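Local coordinates for ParB domain protein nuclease (Sulfolobus solfataricus, PDB 5K5D) that probably serves as the ParB component of a pNOB8-like DNA segregation system in archaea, with a possible nuclease activity, at residues I200-P203 / W204-K207; V209-Q212 / K213-V216; I233-K236 / L237-L240. The protein carries 4 engineered substitutions. All coordinates share one frame; numbering follows the deposited sequence.

Overall arrangement
Following the chain from the N terminus past the mixed sheet, the three contacts come in series; none nests in or crosses another. Contacts 1 and 2 each close one short turn, while contact 3 lies along the short helix 234-238. Contact 1 is the corner where helix 189-201 ends and helix 203-210 begins. Contact 2, its centre about 12 Å from that of contact 1, turns the chain out of the far end of helix 203-210 toward helix 218-230. Contact 3 comes back to contact 1 in space: Trp204 CE2 lies 3.3 Å from Lys238 CB, and Trp204 CH2 is 3.7 Å from Leu237 CG. Contact 2 stays about 11 Å from contact 3 at the nearest atoms.

Contact 1 (I200-P203 / W204-K207); sequences INTP and WLLK
Thr202 and Trp204 meet at the corner between two helices, the hydroxyl of the threonine sitting over one face of the indole. The approach is snug, with Thr202 OG1 3.0 Å from Trp204 CE2. The indole N-H is no less near, but it points wrongly for a hydrogen bond, so this is packing of an oxygen on a ring. Trp204 gets there because its CG stands between the backbone N and the carbonyl carbon (chi1 58°), which folds the ring back toward the start of the helix. Leu205 CB shares that face of the indole, 3.9 Å above the plane and shifted toward the rim. The methyl group Thr202 CG2 lies 3.6 Å from Leu205 CB, and this makes the inner side of the corner compact.

Thr202 occupies the N-cap position, and its carbonyl O does the polar work. It accepts from two backbone donors: Leu205 N at 2.9 Å, well above the carbonyl plane, and Leu206 N at 3.1 Å, in that plane. One residue on, Lys207 N bonds Pro203 O at 3.1 Å. Pro203, with no N-H to offer, suits the first turn of a helix.

The outer side is looser. Pro203 is only partly buried, and its CD is 4.3 Å from Trp204 CD1; Lys207 is exposed, and its side chain touches the corner mainly through CG, 3.5 Å from Pro203 O.

On the buried side the corner is wedged among helices. Leu205 reaches Leu198 of helix 189-201, Ala221 of helix 218-230 and Ile249 of helix 242-250. Trp204 packs on Arg245 and Ile249, while Thr202 rests on Tyr225 of helix 218-230.

Contact 2 (V209-Q212 / K213-V216); sequences VTDQ and KYKV
With CG of Asp211 anti to the backbone N (chi1 -161°), the carboxylate swings forward over the turn, where OD1 meets the backbone N-H of Lys213. That bond is 3.0 Å between Asp211 OD1 and Lys213 N and nearly straight at 168°, although the donor comes from above the carboxylate plane. It closes an Asx turn just where helix 203-210 gives out. The Asp211 carbonyl O is doubly used: Lys215 N donates to it at 2.9 Å, almost head-on to the C=O bond, and Tyr214 N at 3.1 Å from well above the carbonyl plane. Lys215 then takes left-handed backbone angles (phi 54°) as the chain doubles back.

The other carboxylate oxygen, OD2, lies 3.3 Å from Tyr214 CE1, the carboxylate and ring planes being steeply inclined to each other. Lys213 CG rests over a face of the same ring. Where the returning chain meets the helix, Val209 CA makes a C-H...O contact of 3.1 Å with Val216 O, and the valine side chains just touch.

Asn110 of helix 109-128 reaches in to bond both Val209 O and Val216 O, and Lys215 NZ forms a salt bridge with Asp108. One aspartate thus satisfies three successive backbone N-H groups, and the one that meets its carboxylate, from Lys213, would probably favour the charged form.

Contact 3 (I233-K236 / L237-L240); sequences ILDK and LKDL
Asp239 N bonds to Asp235 O at 2.8 Å, the shortest of three successive helical hydrogen bonds that join 233-236 to 237-240. Before it come Lys238 N to Leu234 O at 3.0 Å and Leu237 N to Ile233 O at 3.2 Å, the last nearly straight at 165°. In all three the acceptor lies four residues before the donor. Beyond them Leu240 N reaches back three residues to Leu237 O, also at 3.2 Å, as the turn tightens and the chain leaves it.

The carboxylate of Asp239 hangs over the end of this run. Its CG is anti to the carbonyl carbon (chi1 -67°), and this carries OD2 to 3.1 Å from Asp235 O. Both are acceptors, so the closeness is not a bond and is probably somewhat unfavourable. Asp235 OD1 and Lys238 NZ carry opposite charges, but at 4.9 Å they make no salt bridge, and any attraction is probably weak.

The unit is a short alpha-helix, 234-238, with Ile233 at its N-cap position, set in the all-helical C-terminal part of the chain, in the region of the Ssol_1539-like second domain. Residues 233-240 are amphipathic: Asp235, Lys236, Lys238 and Asp239 are exposed, whereas Ile233, Leu237 and Leu240 are buried.

On the inner side Leu237, its CG anti to the backbone N (chi1 175°), projects among Ile224 and Val228 of helix 218-230, Leu248 of helix 242-250 and the Trp204 ring. Lys238 lays its aliphatic part on that indole as well. Ile233 touches Met267 of helix 264-271, and Leu240 packs on Ile270 of the same helix.

Contact 1 (I200-P203 / W204-K207)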
ATOM      1  N   ILE B 200       3.086 -10.060   8.254  1.00 34.83           N
ATOM      2  CA  ILE B 200       4.271 -10.714   8.800  1.00 36.25           C
ATOM      3  C   ILE B 200       4.122 -12.231   8.900  1.00 38.39           C
ATOM      4  O   ILE B 200       5.034 -12.980   8.540  1.00 33.01           O
ATOM      5  CB  ILE B 200       4.643 -10.132  10.180  1.00 33.00           C
ATOM      6  CG1 ILE B 200       5.572  -8.928  10.005  1.00 34.36           C
ATOM      7  CG2 ILE B 200       5.297 -11.191  11.057  1.00 29.76           C
ATOM      8  CD1 ILE B 200       4.987  -7.819   9.144  1.00 34.75           C
ATOM      9  N   ASN B 201       2.967 -12.680   9.379  1.00 36.95           N
ATOM     10  CA  ASN B 201       2.745 -14.107   9.575  1.00 47.01           C
ATOM     11  C   ASN B 201       2.335 -14.835   8.299  1.00 47.83           C
ATOM     12  O   ASN B 201       2.745 -15.974   8.069  1.00 48.54           O
ATOM     13  CB  ASN B 201       1.713 -14.348  10.680  1.00 52.94           C
ATOM     14  CG  ASN B 201       2.232 -13.970  12.054  1.00 55.61           C
ATOM     15  OD1 ASN B 201       2.824 -14.790  12.751  1.00 64.00           O
ATOM     16  ND2 ASN B 201       2.017 -12.720  12.448  1.00 57.25           N
ATOM     17  N   THR B 202       1.550 -14.167   7.462  1.00 47.12           N
ATOM     18  CA  THR B 202       0.957 -14.820   6.299  1.00 47.01           C
ATOM     19  C   THR B 202       0.887 -13.907   5.064  1.00 43.24           C
ATOM     20  O   THR B 202      -0.196 -13.531   4.615  1.00 37.90           O
ATOM     21  CB  THR B 202      -0.445 -15.359   6.651  1.00 52.15           C
ATOM     22  OG1 THR B 202      -0.978 -16.090   5.542  1.00 66.62           O
ATOM     23  CG2 THR B 202      -1.384 -14.215   7.021  1.00 41.77           C
ATOM     24  N   PRO B 203       2.056 -13.559   4.505  1.00 42.02           N
ATOM     25  CA  PRO B 203       2.178 -12.670   3.341  1.00 42.48           C
ATOM     26  C   PRO B 203       1.366 -13.154   2.138  1.00 46.65           C
ATOM     27  O   PRO B 203       0.729 -12.346   1.457  1.00 46.14           O
ATOM     28  CB  PRO B 203       3.674 -12.734   3.012  1.00 40.76           C
ATOM     29  CG  PRO B 203       4.329 -13.134   4.279  1.00 37.70           C
ATOM     30  CD  PRO B 203       3.366 -14.040   4.973  1.00 37.21           C
ATOM     31  N   TRP B 204       1.407 -14.459   1.881  1.00 38.98           N
ATOM     32  CA  TRP B 204       0.685 -15.067   0.771  1.00 38.43           C
ATOM     33  C   TRP B 204      -0.812 -14.833   0.904  1.00 39.55           C
ATOM     34  O   TRP B 204      -1.544 -14.830  -0.088  1.00 41.51           O
ATOM     35  CB  TRP B 204       0.948 -16.571   0.738  1.00 37.31           C
ATOM     36  CG  TRP B 204       0.549 -17.244   2.020  1.00 39.43           C
ATOM     37  CD1 TRP B 204       1.310 -17.381   3.144  1.00 37.51           C
ATOM     38  CD2 TRP B 204      -0.713 -17.851   2.318  1.00 35.68           C
ATOM     39  NE1 TRP B 204       0.604 -18.042   4.117  1.00 38.26           N
ATOM     40  CE2 TRP B 204      -0.646 -18.340   3.634  1.00 38.70           C
ATOM     41  CE3 TRP B 204      -1.893 -18.034   1.590  1.00 34.87           C
ATOM     42  CZ2 TRP B 204      -1.705 -18.997   4.245  1.00 39.02           C
ATOM     43  CZ3 TRP B 204      -2.947 -18.684   2.198  1.00 41.92           C
ATOM     44  CH2 TRP B 204      -2.847 -19.159   3.511  1.00 40.17           C
ATOM     45  N   LEU B 205      -1.263 -14.658   2.141  1.00 33.10           N
ATOM     46  CA  LEU B 205      -2.677 -14.436   2.414  1.00 41.99           C
ATOM     47  C   LEU B 205      -3.038 -12.965   2.218  1.00 41.95           C
ATOM     48  O   LEU B 205      -4.118 -12.640   1.721  1.00 37.40           O
ATOM     49  CB  LEU B 205      -3.021 -14.895   3.832  1.00 42.46           C
ATOM     50  CG  LEU B 205      -4.491 -15.043   4.231  1.00 41.48           C
ATOM     51  CD1 LEU B 205      -5.097 -13.698   4.591  1.00 44.29           C
ATOM     52  CD2 LEU B 205      -5.282 -15.733   3.127  1.00 38.57           C
ATOM     53  N   LEU B 206      -2.128 -12.077   2.604  1.00 41.66           N
ATOM     54  CA  LEU B 206      -2.355 -10.644   2.438  1.00 42.16           C
ATOM     55  C   LEU B 206      -2.462 -10.290   0.957  1.00 37.52           C
ATOM     56  O   LEU B 206      -3.266  -9.442   0.571  1.00 34.01           O
ATOM     57  CB  LEU B 206      -1.230  -9.837   3.089  1.00 38.88           C
ATOM     58  CG  LEU B 206      -1.618  -8.566   3.855  1.00 36.60           C
ATOM     59  CD1 LEU B 206      -0.416  -7.649   3.989  1.00 29.95           C
ATOM     60  CD2 LEU B 206      -2.774  -7.828   3.193  1.00 36.40           C
ATOM     61  N   LYS B 207      -1.652 -10.955   0.136  1.00 36.25           N
ATOM     62  CA  LYS B 207      -1.629 -10.705  -1.305  1.00 44.51           C
ATOM     63  C   LYS B 207      -3.015 -10.798  -1.942  1.00 48.45           C
ATOM     64  O   LYS B 207      -3.270 -10.165  -2.964  1.00 49.52           O
ATOM     65  CB  LYS B 207      -0.672 -11.671  -2.017  1.00 47.02           C
ATOM     66  CG  LYS B 207       0.806 -11.307  -1.926  1.00 53.41           C
ATOM     67  CD  LYS B 207       1.614 -12.103  -2.949  1.00 61.01           C
ATOM     68  CE  LYS B 207       3.110 -11.840  -2.845  1.00 66.87           C
ATOM     69  NZ  LYS B 207       3.686 -12.408  -1.596  1.00 73.45           N
TER

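Contact 2 (V209-Q212 / K213-V216)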
ATOM      1  N   VAL B 209      -5.784  -9.778  -0.538  1.00 36.63           N
ATOM      2  CA  VAL B 209      -6.406  -8.492  -0.243  1.00 39.59           C
ATOM      3  C   VAL B 209      -5.795  -7.391  -1.100  1.00 37.56           C
ATOM      4  O   VAL B 209      -6.444  -6.397  -1.424  1.00 30.59           O
ATOM      5  CB  VAL B 209      -6.201  -8.098   1.230  1.00 33.72           C
ATOM      6  CG1 VAL B 209      -6.798  -6.727   1.496  1.00 29.45           C
ATOM      7  CG2 VAL B 209      -6.802  -9.141   2.155  1.00 37.23           C
ATOM      8  N   THR B 210      -4.531  -7.582  -1.456  1.00 37.23           N
ATOM      9  CA  THR B 210      -3.764  -6.581  -2.182  1.00 41.86           C
ATOM     10  C   THR B 210      -3.941  -6.730  -3.686  1.00 45.18           C
ATOM     11  O   THR B 210      -3.961  -5.744  -4.419  1.00 49.91           O
ATOM     12  CB  THR B 210      -2.271  -6.687  -1.831  1.00 43.64           C
ATOM     13  OG1 THR B 210      -2.062  -6.161  -0.517  1.00 42.24           O
ATOM     14  CG2 THR B 210      -1.428  -5.904  -2.822  1.00 59.64           C
ATOM     15  N   ASP B 211      -4.079  -7.972  -4.135  1.00 41.12           N
ATOM     16  CA  ASP B 211      -4.197  -8.265  -5.553  1.00 49.85           C
ATOM     17  C   ASP B 211      -5.413  -7.582  -6.164  1.00 46.63           C
ATOM     18  O   ASP B 211      -6.544  -7.771  -5.716  1.00 39.13           O
ATOM     19  CB  ASP B 211      -4.268  -9.773  -5.781  1.00 56.49           C
ATOM     20  CG  ASP B 211      -3.945 -10.157  -7.205  1.00 59.30           C
ATOM     21  OD1 ASP B 211      -4.113  -9.300  -8.096  1.00 64.97           O
ATOM     22  OD2 ASP B 211      -3.523 -11.311  -7.432  1.00 59.45           O
ATOM     23  N   GLN B 212      -5.163  -6.779  -7.190  1.00 50.19           N
ATOM     24  CA  GLN B 212      -6.221  -6.073  -7.901  1.00 64.24           C
ATOM     25  C   GLN B 212      -7.254  -7.042  -8.468  1.00 60.43           C
ATOM     26  O   GLN B 212      -8.423  -6.697  -8.627  1.00 56.80           O
ATOM     27  CB  GLN B 212      -5.615  -5.249  -9.035  1.00 79.13           C
ATOM     28  CG  GLN B 212      -4.604  -6.021  -9.872  1.00 87.84           C
ATOM     29  CD  GLN B 212      -4.956  -6.037 -11.345  1.00 93.15           C
ATOM     30  OE1 GLN B 212      -6.014  -5.550 -11.747  1.00 91.88           O
ATOM     31  NE2 GLN B 212      -4.068  -6.599 -12.160  1.00 95.94           N
ATOM     32  N   LYS B 213      -6.807  -8.257  -8.767  1.00 56.68           N
ATOM     33  CA  LYS B 213      -7.665  -9.272  -9.364  1.00 49.14           C
ATOM     34  C   LYS B 213      -8.745  -9.747  -8.401  1.00 50.84           C
ATOM     35  O   LYS B 213      -9.841 -10.114  -8.823  1.00 54.61           O
ATOM     36  CB  LYS B 213      -6.828 -10.465  -9.840  1.00 46.13           C
ATOM     37  CG  LYS B 213      -7.622 -11.527 -10.587  1.00 59.08           C
ATOM     38  CD  LYS B 213      -8.429 -10.911 -11.726  1.00 70.24           C
ATOM     39  CE  LYS B 213      -8.712 -11.922 -12.832  1.00 67.56           C
ATOM     40  NZ  LYS B 213      -7.485 -12.252 -13.609  1.00 63.34           N
ATOM     41  N   TYR B 214      -8.441  -9.732  -7.107  1.00 46.05           N
ATOM     42  CA  TYR B 214      -9.338 -10.329  -6.125  1.00 44.68           C
ATOM     43  C   TYR B 214      -9.953  -9.314  -5.167  1.00 45.73           C
ATOM     44  O   TYR B 214     -11.154  -9.349  -4.910  1.00 45.23           O
ATOM     45  CB  TYR B 214      -8.620 -11.430  -5.340  1.00 42.77           C
ATOM     46  CG  TYR B 214      -7.936 -12.460  -6.213  1.00 46.83           C
ATOM     47  CD1 TYR B 214      -6.555 -12.611  -6.184  1.00 46.91           C
ATOM     48  CD2 TYR B 214      -8.667 -13.275  -7.070  1.00 50.05           C
ATOM     49  CE1 TYR B 214      -5.920 -13.547  -6.976  1.00 51.88           C
ATOM     50  CE2 TYR B 214      -8.041 -14.221  -7.867  1.00 55.10           C
ATOM     51  CZ  TYR B 214      -6.666 -14.349  -7.819  1.00 60.40           C
ATOM     52  OH  TYR B 214      -6.032 -15.281  -8.612  1.00 61.98           O
ATOM     53  N   LYS B 215      -9.128  -8.422  -4.633  1.00 49.50           N
ATOM     54  CA  LYS B 215      -9.603  -7.417  -3.688  1.00 50.99           C
ATOM     55  C   LYS B 215     -10.354  -8.051  -2.519  1.00 52.35           C
ATOM     56  O   LYS B 215     -11.249  -7.435  -1.940  1.00 56.44           O
ATOM     57  CB  LYS B 215     -10.500  -6.391  -4.390  1.00 43.55           C
ATOM     58  CG  LYS B 215      -9.813  -5.588  -5.481  1.00 41.27           C
ATOM     59  CD  LYS B 215     -10.826  -4.737  -6.237  1.00 49.34           C
ATOM     60  CE  LYS B 215     -10.172  -3.903  -7.327  1.00 49.54           C
ATOM     61  NZ  LYS B 215      -9.202  -2.926  -6.763  1.00 52.04           N
ATOM     62  N   VAL B 216     -10.000  -9.287  -2.185  1.00 46.90           N
ATOM     63  CA  VAL B 216     -10.549  -9.940  -1.000  1.00 46.62           C
ATOM     64  C   VAL B 216     -10.491  -8.993   0.195  1.00 44.83           C
ATOM     65  O   VAL B 216      -9.432  -8.446   0.503  1.00 46.26           O
ATOM     66  CB  VAL B 216      -9.772 -11.231  -0.662  1.00 38.49           C
ATOM     67  CG1 VAL B 216     -10.070 -11.679   0.766  1.00 34.49           C
ATOM     68  CG2 VAL B 216     -10.098 -12.325  -1.663  1.00 34.08           C
TER

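Contact 3 (I233-K236 / L237-L240)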
ATOM      1  N   ILE B 233      -4.103 -25.758  10.708  1.00 50.71           N
ATOM      2  CA  ILE B 233      -3.907 -26.053   9.291  1.00 52.90           C
ATOM      3  C   ILE B 233      -3.499 -24.823   8.486  1.00 48.99           C
ATOM      4  O   ILE B 233      -3.822 -24.709   7.303  1.00 49.91           O
ATOM      5  CB  ILE B 233      -5.180 -26.641   8.667  1.00 52.56           C
ATOM      6  CG1 ILE B 233      -6.377 -25.743   8.983  1.00 57.11           C
ATOM      7  CG2 ILE B 233      -5.423 -28.046   9.180  1.00 49.35           C
ATOM      8  CD1 ILE B 233      -7.689 -26.271   8.459  1.00 57.37           C
ATOM      9  N   LEU B 234      -2.792 -23.905   9.132  1.00 49.48           N
ATOM     10  CA  LEU B 234      -2.295 -22.715   8.457  1.00 47.51           C
ATOM     11  C   LEU B 234      -1.426 -23.104   7.257  1.00 44.07           C
ATOM     12  O   LEU B 234      -1.603 -22.580   6.159  1.00 44.93           O
ATOM     13  CB  LEU B 234      -1.502 -21.848   9.439  1.00 50.09           C
ATOM     14  CG  LEU B 234      -1.073 -20.438   9.023  1.00 46.16           C
ATOM     15  CD1 LEU B 234      -2.240 -19.475   9.061  1.00 40.08           C
ATOM     16  CD2 LEU B 234       0.033 -19.953   9.940  1.00 56.14           C
ATOM     17  N   ASP B 235      -0.504 -24.040   7.473  1.00 38.97           N
ATOM     18  CA  ASP B 235       0.464 -24.436   6.450  1.00 40.20           C
ATOM     19  C   ASP B 235      -0.130 -25.299   5.348  1.00 48.42           C
ATOM     20  O   ASP B 235       0.321 -25.251   4.201  1.00 46.36           O
ATOM     21  CB  ASP B 235       1.648 -25.169   7.082  1.00 46.19           C
ATOM     22  CG  ASP B 235       2.545 -24.245   7.879  1.00 49.73           C
ATOM     23  OD1 ASP B 235       2.711 -23.080   7.463  1.00 52.17           O
ATOM     24  OD2 ASP B 235       3.083 -24.683   8.918  1.00 48.29           O
ATOM     25  N   LYS B 236      -1.122 -26.110   5.698  1.00 53.95           N
ATOM     26  CA  LYS B 236      -1.789 -26.933   4.699  1.00 52.63           C
ATOM     27  C   LYS B 236      -2.504 -26.028   3.704  1.00 45.27           C
ATOM     28  O   LYS B 236      -2.444 -26.250   2.495  1.00 44.82           O
ATOM     29  CB  LYS B 236      -2.763 -27.915   5.351  1.00 51.30           C
ATOM     30  CG  LYS B 236      -2.087 -29.022   6.140  1.00 54.58           C
ATOM     31  CD  LYS B 236      -3.122 -29.937   6.777  1.00 64.14           C
ATOM     32  CE  LYS B 236      -2.481 -31.102   7.512  1.00 71.50           C
ATOM     33  NZ  LYS B 236      -3.514 -32.080   7.972  1.00 75.71           N
ATOM     34  N   LEU B 237      -3.159 -24.993   4.221  1.00 42.79           N
ATOM     35  CA  LEU B 237      -3.838 -24.014   3.377  1.00 42.37           C
ATOM     36  C   LEU B 237      -2.840 -23.252   2.519  1.00 42.86           C
ATOM     37  O   LEU B 237      -3.039 -23.085   1.319  1.00 39.04           O
ATOM     38  CB  LEU B 237      -4.640 -23.033   4.231  1.00 39.30           C
ATOM     39  CG  LEU B 237      -5.307 -21.885   3.470  1.00 39.26           C
ATOM     40  CD1 LEU B 237      -6.241 -22.412   2.396  1.00 41.31           C
ATOM     41  CD2 LEU B 237      -6.045 -20.964   4.421  1.00 37.62           C
ATOM     42  N   LYS B 238      -1.764 -22.785   3.147  1.00 47.62           N
ATOM     43  CA  LYS B 238      -0.735 -22.023   2.448  1.00 45.22           C
ATOM     44  C   LYS B 238      -0.070 -22.855   1.357  1.00 46.57           C
ATOM     45  O   LYS B 238       0.247 -22.344   0.283  1.00 43.37           O
ATOM     46  CB  LYS B 238       0.323 -21.534   3.439  1.00 44.89           C
ATOM     47  CG  LYS B 238       1.599 -21.012   2.793  1.00 43.15           C
ATOM     48  CD  LYS B 238       2.716 -20.859   3.828  1.00 46.90           C
ATOM     49  CE  LYS B 238       4.011 -20.383   3.181  1.00 47.16           C
ATOM     50  NZ  LYS B 238       5.187 -20.566   4.076  1.00 45.07           N
ATOM     51  N   ASP B 239       0.141 -24.138   1.639  1.00 44.60           N
ATOM     52  CA  ASP B 239       0.847 -25.020   0.715  1.00 41.11           C
ATOM     53  C   ASP B 239      -0.096 -25.641  -0.307  1.00 43.55           C
ATOM     54  O   ASP B 239       0.329 -26.392  -1.183  1.00 41.20           O
ATOM     55  CB  ASP B 239       1.594 -26.113   1.480  1.00 43.21           C
ATOM     56  CG  ASP B 239       2.737 -25.563   2.306  1.00 53.69           C
ATOM     57  OD1 ASP B 239       3.264 -24.489   1.943  1.00 53.73           O
ATOM     58  OD2 ASP B 239       3.108 -26.203   3.315  1.00 59.97           O
ATOM     59  N   LEU B 240      -1.379 -25.325  -0.184  1.00 47.97           N
ATOM     60  CA  LEU B 240      -2.372 -25.802  -1.131  1.00 53.81           C
ATOM     61  C   LEU B 240      -1.993 -25.335  -2.528  1.00 53.77           C
ATOM     62  O   LEU B 240      -1.364 -24.292  -2.685  1.00 56.08           O
ATOM     63  CB  LEU B 240      -3.756 -25.264  -0.766  1.00 54.03           C
ATOM     64  CG  LEU B 240      -4.871 -26.281  -0.527  1.00 53.02           C
ATOM     65  CD1 LEU B 240      -6.211 -25.567  -0.417  1.00 51.62           C
ATOM     66  CD2 LEU B 240      -4.904 -27.315  -1.642  1.00 53.22           C
TER